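Local coordinates for AB hydrolase-1 domain-containing protein (Streptococcus mutans, PDB 4L9A) that is an alpha/beta hydrolase that probably acts as a carboxylesterase, hydrolysing ester bonds, at residues K179-S184 with G265-L270. Numbering follows the deposited sequence.
Sequences KDLSRS and GQHHYL
L181 reaches out from helix 171-185 and lays its forked end on the imidazole of H267, in the loop that follows strand 260-263. With CG anti to the backbone N (chi1 -158°), the leucine points away from the helix backbone toward this loop, and both methyls find partners. CD1 sits over one face of the H267 ring in a CH-pi contact, 3.8 Å from its centroid and 17° off the ring normal. The methyl is displaced toward the rim, where L181 CD1 and H267 CD2 are 3.6 Å apart. The other branch bridges two aromatics: L181 CD2 comes within 3.6 Å of H267 ND1 and meets Y269 CD1 at 3.9 Å, approaching the phenol ring obliquely. A branched aliphatic side chain suits this place because its two methyls can serve two neighbouring rings at once.

The imidazole is well suited to receive it, since the ring offers a flat face to the methyl while an edge nitrogen stays available for hydrogen bonding. H267 ND1 accepts the backbone N-H of Y269 N at 3.0 Å, with the donor only 14° out of the ring plane, although the bond is bent at the hydrogen. This bond restrains the ring's rotation and ties the loop together just before helix 270-273, for which Y269 is the N-cap residue. W272 meets both L181 and the ring of Y269.

Between H267 and Y269 in the chain lies H268, whose ND1 hydrogen-bonds E142 OE1 and whose NE2 makes a weak hydrogen bond to S118 OG. The contact thus joins a helix of the segment between strands 134-141 and 235-239, where alpha/beta hydrolases commonly carry their cap, to a histidine loop whose acid-histidine-serine array, E142-H268-S118, is consistent with the fold's catalytic triad.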
# COMPACT_ATOMS: atom_id res chain seq x y z
N LYS A 179 -14.69 -10.40 -0.95
CA LYS A 179 -16.03 -9.84 -1.00
C LYS A 179 -16.67 -9.82 0.38
O LYS A 179 -17.26 -8.81 0.78
CB LYS A 179 -16.93 -10.63 -1.96
CG LYS A 179 -16.68 -10.38 -3.44
CD LYS A 179 -17.83 -9.59 -4.06
CE LYS A 179 -17.51 -9.06 -5.46
NZ LYS A 179 -17.34 -10.13 -6.48
N ASP A 180 -16.59 -10.94 1.10
CA ASP A 180 -17.16 -11.02 2.45
C ASP A 180 -16.46 -10.05 3.40
O ASP A 180 -17.10 -9.35 4.19
CB ASP A 180 -17.06 -12.45 3.02
CG ASP A 180 -17.99 -13.41 2.31
OD1 ASP A 180 -18.95 -12.94 1.65
OD2 ASP A 180 -17.77 -14.64 2.41
N LEU A 181 -15.14 -10.00 3.30
CA LEU A 181 -14.35 -9.16 4.18
C LEU A 181 -14.67 -7.68 3.94
O LEU A 181 -14.96 -6.94 4.89
CB LEU A 181 -12.86 -9.44 3.93
CG LEU A 181 -11.89 -9.09 5.05
CD1 LEU A 181 -12.29 -9.83 6.31
CD2 LEU A 181 -10.46 -9.43 4.64
N SER A 182 -14.60 -7.25 2.68
CA SER A 182 -14.87 -5.85 2.34
C SER A 182 -16.31 -5.46 2.65
O SER A 182 -16.59 -4.33 3.08
CB SER A 182 -14.53 -5.57 0.87
OG SER A 182 -15.25 -6.41 -0.01
N ARG A 183 -17.23 -6.40 2.44
CA ARG A 183 -18.65 -6.19 2.74
C ARG A 183 -18.86 -5.84 4.22
O ARG A 183 -19.71 -5.01 4.57
CB ARG A 183 -19.46 -7.44 2.37
CG ARG A 183 -20.96 -7.17 2.13
CD ARG A 183 -21.67 -8.41 1.58
NE ARG A 183 -22.27 -8.15 0.27
CZ ARG A 183 -21.96 -8.80 -0.85
NH1 ARG A 183 -21.05 -9.77 -0.83
NH2 ARG A 183 -22.56 -8.49 -1.98
N SER A 184 -18.07 -6.45 5.10
CA SER A 184 -18.21 -6.21 6.54
C SER A 184 -17.63 -4.87 6.96
O SER A 184 -18.03 -4.32 7.99
CB SER A 184 -17.52 -7.33 7.33
OG SER A 184 -18.14 -8.59 7.07
N GLY A 265 -6.23 -6.82 14.86
CA GLY A 265 -6.84 -7.39 13.67
C GLY A 265 -6.89 -8.91 13.60
O GLY A 265 -6.16 -9.60 14.30
N GLN A 266 -7.76 -9.41 12.74
CA GLN A 266 -7.92 -10.85 12.55
C GLN A 266 -7.61 -11.26 11.11
O GLN A 266 -7.75 -12.42 10.75
CB GLN A 266 -9.34 -11.28 12.90
CG GLN A 266 -10.21 -10.17 13.45
CD GLN A 266 -10.05 -10.01 14.94
OE1 GLN A 266 -9.20 -10.66 15.55
NE2 GLN A 266 -10.86 -9.15 15.53
N HIS A 267 -7.20 -10.30 10.30
CA HIS A 267 -6.89 -10.57 8.90
C HIS A 267 -5.84 -9.59 8.36
O HIS A 267 -5.38 -8.70 9.06
CB HIS A 267 -8.15 -10.52 8.05
CG HIS A 267 -8.94 -9.25 8.20
ND1 HIS A 267 -8.64 -8.11 7.51
CD2 HIS A 267 -10.00 -8.95 8.98
CE1 HIS A 267 -9.48 -7.15 7.85
NE2 HIS A 267 -10.32 -7.64 8.74
N HIS A 268 -5.49 -9.78 7.09
CA HIS A 268 -4.41 -9.03 6.46
C HIS A 268 -4.80 -7.59 6.10
O HIS A 268 -3.94 -6.74 5.87
CB HIS A 268 -4.00 -9.81 5.20
CG HIS A 268 -2.82 -9.23 4.46
ND1 HIS A 268 -1.65 -8.85 5.08
CD2 HIS A 268 -2.62 -9.04 3.13
CE1 HIS A 268 -0.79 -8.43 4.17
NE2 HIS A 268 -1.35 -8.54 2.98
N TYR A 269 -6.10 -7.32 6.05
CA TYR A 269 -6.59 -6.05 5.51
C TYR A 269 -6.92 -5.04 6.60
O TYR A 269 -8.07 -4.61 6.75
CB TYR A 269 -7.78 -6.28 4.56
CG TYR A 269 -7.35 -6.90 3.24
CD1 TYR A 269 -7.10 -8.26 3.12
CD2 TYR A 269 -7.17 -6.10 2.11
CE1 TYR A 269 -6.69 -8.82 1.91
CE2 TYR A 269 -6.76 -6.65 0.89
CZ TYR A 269 -6.53 -8.01 0.80
OH TYR A 269 -6.13 -8.54 -0.40
N LEU A 270 -5.90 -4.65 7.35
CA LEU A 270 -6.09 -3.82 8.53
C LEU A 270 -6.51 -2.41 8.15
O LEU A 270 -7.20 -1.73 8.91
CB LEU A 270 -4.81 -3.80 9.39
CG LEU A 270 -4.36 -5.20 9.81
CD1 LEU A 270 -3.11 -5.15 10.72
CD2 LEU A 270 -5.50 -5.95 10.50